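Modulator protein RSBR (Bacillus subtilis, PDB 2BNL) regulates sigma-B, positively in salt and heat stress by stimulating the RsbT kinase toward RsbS in vitro, and also negatively, and is present here as its globin-like N-terminal domain. Local coordinates at residues R118-S121 with P122-E126. Residues are numbered along the deposited sequence; the frame is centred on the assembly and turned at random.
Sequences RFFS and PINTE
I123 reaches back one helical turn to F119. From its CB, which lies 3.4 Å from the carbonyl oxygen of F120, the chain runs to CG1 beside F119 O, and CD1 passes 3.3 Å from F119 O before lying over one face of the F119 ring. The methyl carbon stands 4.1 Å from the ring centroid and 17° off the normal, a CH-pi contact displaced toward the CE2-CZ rim. Two torsions place it there: CG1 is anti to the carbonyl carbon (chi1 -61°) and the chain then extends, while F119 holds its ring anti to its own backbone N (chi1 179°).

P122 kinks the helix, because its nitrogen carries no hydrogen for R118 O. The pyrrolidine ring fills that position, with CD 3.4 Å from R118 O. A glycine here, without the ring, would probably open a gap beside R118 O and leave the backbone at the kink freer to turn. The next bond is missing too, I123 N lying 4.4 Å from F119 O, and regular bonding resumes at N124: N124 N donates to F120 O at 2.9 Å, almost linearly, and T125 N to S121 O at 3.0 Å. The N124 amide folds back over the same F120 carbonyl, and its OD1 accepts a hydrogen bond from the Y49 hydroxyl of helix 39-54.

These residues belong to helix 109-135 of the globin-like domain. F119 and F120 pack on V7 and I11 of helix 5-13; F120 also meets W92 and L95 of helix 81-100, and I123 lies on I52 and L53 of helix 39-54. On the dimer side, S121 and T125 pack on A89 and A85, respectively, of the second subunit, whose K82 NZ hydrogen-bonds T125 OG1 and forms a salt bridge with E126 OE1.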
ATOM      1  N   ARG A 118      -9.266   1.141  -6.608  1.00 29.87           N
ATOM      2  CA  ARG A 118     -10.325   1.944  -5.996  1.00 33.94           C
ATOM      3  C   ARG A 118     -11.013   1.231  -4.804  1.00 32.24           C
ATOM      4  O   ARG A 118     -11.361   1.822  -3.785  1.00 31.99           O
ATOM      5  CB  ARG A 118     -11.325   2.252  -7.027  1.00 34.70           C
ATOM      6  CG  ARG A 118     -11.925   3.520  -6.826  1.00 45.81           C
ATOM      7  CD  ARG A 118     -13.167   3.720  -7.667  1.00 54.85           C
ATOM      8  NE  ARG A 118     -14.040   4.620  -6.864  1.00 61.18           N
ATOM      9  CZ  ARG A 118     -15.049   4.248  -6.077  1.00 59.43           C
ATOM     10  NH1 ARG A 118     -15.426   3.006  -5.993  1.00 50.01           N
ATOM     11  NH2 ARG A 118     -15.712   5.172  -5.385  1.00 65.29           N
ATOM     12  N   PHE A 119     -11.291  -0.038  -5.001  1.00 31.33           N
ATOM     13  CA  PHE A 119     -11.921  -0.866  -3.962  1.00 29.87           C
ATOM     14  C   PHE A 119     -10.994  -1.194  -2.789  1.00 29.95           C
ATOM     15  O   PHE A 119     -11.360  -1.031  -1.640  1.00 30.84           O
ATOM     16  CB  PHE A 119     -12.506  -2.084  -4.611  1.00 29.41           C
ATOM     17  CG  PHE A 119     -13.158  -3.014  -3.675  1.00 31.05           C
ATOM     18  CD1 PHE A 119     -14.310  -2.672  -3.048  1.00 41.04           C
ATOM     19  CD2 PHE A 119     -12.504  -4.203  -3.297  1.00 31.39           C
ATOM     20  CE1 PHE A 119     -14.953  -3.595  -2.125  1.00 41.29           C
ATOM     21  CE2 PHE A 119     -13.059  -5.050  -2.385  1.00 36.44           C
ATOM     22  CZ  PHE A 119     -14.304  -4.785  -1.815  1.00 34.87           C
ATOM     23  N   PHE A 120      -9.780  -1.685  -3.078  1.00 30.14           N
ATOM     24  CA  PHE A 120      -8.886  -2.218  -2.087  1.00 29.53           C
ATOM     25  C   PHE A 120      -8.062  -1.184  -1.359  1.00 30.37           C
ATOM     26  O   PHE A 120      -7.803  -1.351  -0.177  1.00 30.78           O
ATOM     27  CB  PHE A 120      -7.897  -3.172  -2.816  1.00 31.06           C
ATOM     28  CG  PHE A 120      -8.445  -4.536  -3.015  1.00 31.57           C
ATOM     29  CD1 PHE A 120      -8.425  -5.469  -1.991  1.00 29.23           C
ATOM     30  CD2 PHE A 120      -9.097  -4.893  -4.210  1.00 31.22           C
ATOM     31  CE1 PHE A 120      -8.924  -6.801  -2.248  1.00 29.98           C
ATOM     32  CE2 PHE A 120      -9.593  -6.222  -4.369  1.00 34.50           C
ATOM     33  CZ  PHE A 120      -9.521  -7.115  -3.381  1.00 34.10           C
ATOM     34  N   SER A 121      -7.639  -0.115  -2.065  1.00 30.11           N
ATOM     35  CA  SER A 121      -6.680   0.839  -1.501  1.00 31.61           C
ATOM     36  C   SER A 121      -7.130   1.412  -0.117  1.00 30.59           C
ATOM     37  O   SER A 121      -6.442   1.248   0.843  1.00 30.20           O
ATOM     38  CB  SER A 121      -6.329   2.026  -2.481  1.00 30.86           C
ATOM     39  OG  SER A 121      -5.235   2.723  -1.952  1.00 32.31           O
ATOM     40  N   PRO A 122      -8.345   1.962  -0.022  1.00 29.33           N
ATOM     41  CA  PRO A 122      -8.794   2.461   1.329  1.00 29.77           C
ATOM     42  C   PRO A 122      -8.950   1.391   2.462  1.00 29.44           C
ATOM     43  O   PRO A 122      -8.761   1.663   3.642  1.00 30.03           O
ATOM     44  CB  PRO A 122     -10.135   3.148   1.005  1.00 29.55           C
ATOM     45  CG  PRO A 122     -10.616   2.567  -0.286  1.00 33.84           C
ATOM     46  CD  PRO A 122      -9.380   2.106  -1.071  1.00 30.66           C
ATOM     47  N   ILE A 123      -9.327   0.183   2.067  1.00 29.00           N
ATOM     48  CA  ILE A 123      -9.359  -0.948   3.002  1.00 29.63           C
ATOM     49  C   ILE A 123      -7.990  -1.279   3.515  1.00 26.92           C
ATOM     50  O   ILE A 123      -7.724  -1.320   4.720  1.00 27.14           O
ATOM     51  CB  ILE A 123      -9.933  -2.194   2.341  1.00 28.42           C
ATOM     52  CG1 ILE A 123     -11.335  -1.957   1.878  1.00 30.56           C
ATOM     53  CG2 ILE A 123      -9.843  -3.388   3.247  1.00 32.76           C
ATOM     54  CD1 ILE A 123     -11.985  -3.068   0.875  1.00 29.29           C
ATOM     55  N   ASN A 124      -7.053  -1.467   2.576  1.00 28.40           N
ATOM     56  CA  ASN A 124      -5.682  -1.795   2.996  1.00 28.41           C
ATOM     57  C   ASN A 124      -4.998  -0.730   3.797  1.00 29.10           C
ATOM     58  O   ASN A 124      -4.256  -1.055   4.709  1.00 29.32           O
ATOM     59  CB  ASN A 124      -4.767  -2.167   1.762  1.00 28.04           C
ATOM     60  CG  ASN A 124      -5.246  -3.426   1.056  1.00 28.54           C
ATOM     61  OD1 ASN A 124      -5.990  -4.238   1.668  1.00 33.03           O
ATOM     62  ND2 ASN A 124      -4.852  -3.590  -0.191  1.00 26.31           N
ATOM     63  N   THR A 125      -5.184   0.522   3.421  1.00 28.50           N
ATOM     64  CA  THR A 125      -4.590   1.672   4.194  1.00 28.72           C
ATOM     65  C   THR A 125      -5.133   1.700   5.630  1.00 28.02           C
ATOM     66  O   THR A 125      -4.430   1.968   6.571  1.00 28.93           O
ATOM     67  CB  THR A 125      -4.782   3.020   3.525  1.00 28.07           C
ATOM     68  OG1 THR A 125      -6.174   3.347   3.437  1.00 32.98           O
ATOM     69  CG2 THR A 125      -4.082   3.092   2.194  1.00 31.86           C
ATOM     70  N   GLU A 126      -6.380   1.347   5.779  1.00 27.95           N
ATOM     71  CA  GLU A 126      -7.030   1.342   7.090  1.00 29.93           C
ATOM     72  C   GLU A 126      -6.482   0.141   7.884  1.00 26.73           C
ATOM     73  O   GLU A 126      -6.299   0.194   9.082  1.00 28.77           O
ATOM     74  CB  GLU A 126      -8.515   1.167   6.897  1.00 30.20           C
ATOM     75  CG  GLU A 126      -9.314   1.439   8.143  1.00 36.58           C
ATOM     76  CD  GLU A 126      -9.059   2.847   8.700  1.00 42.71           C
ATOM     77  OE1 GLU A 126      -8.968   3.739   7.849  1.00 40.09           O
ATOM     78  OE2 GLU A 126      -8.821   2.986   9.937  1.00 49.26           O
TER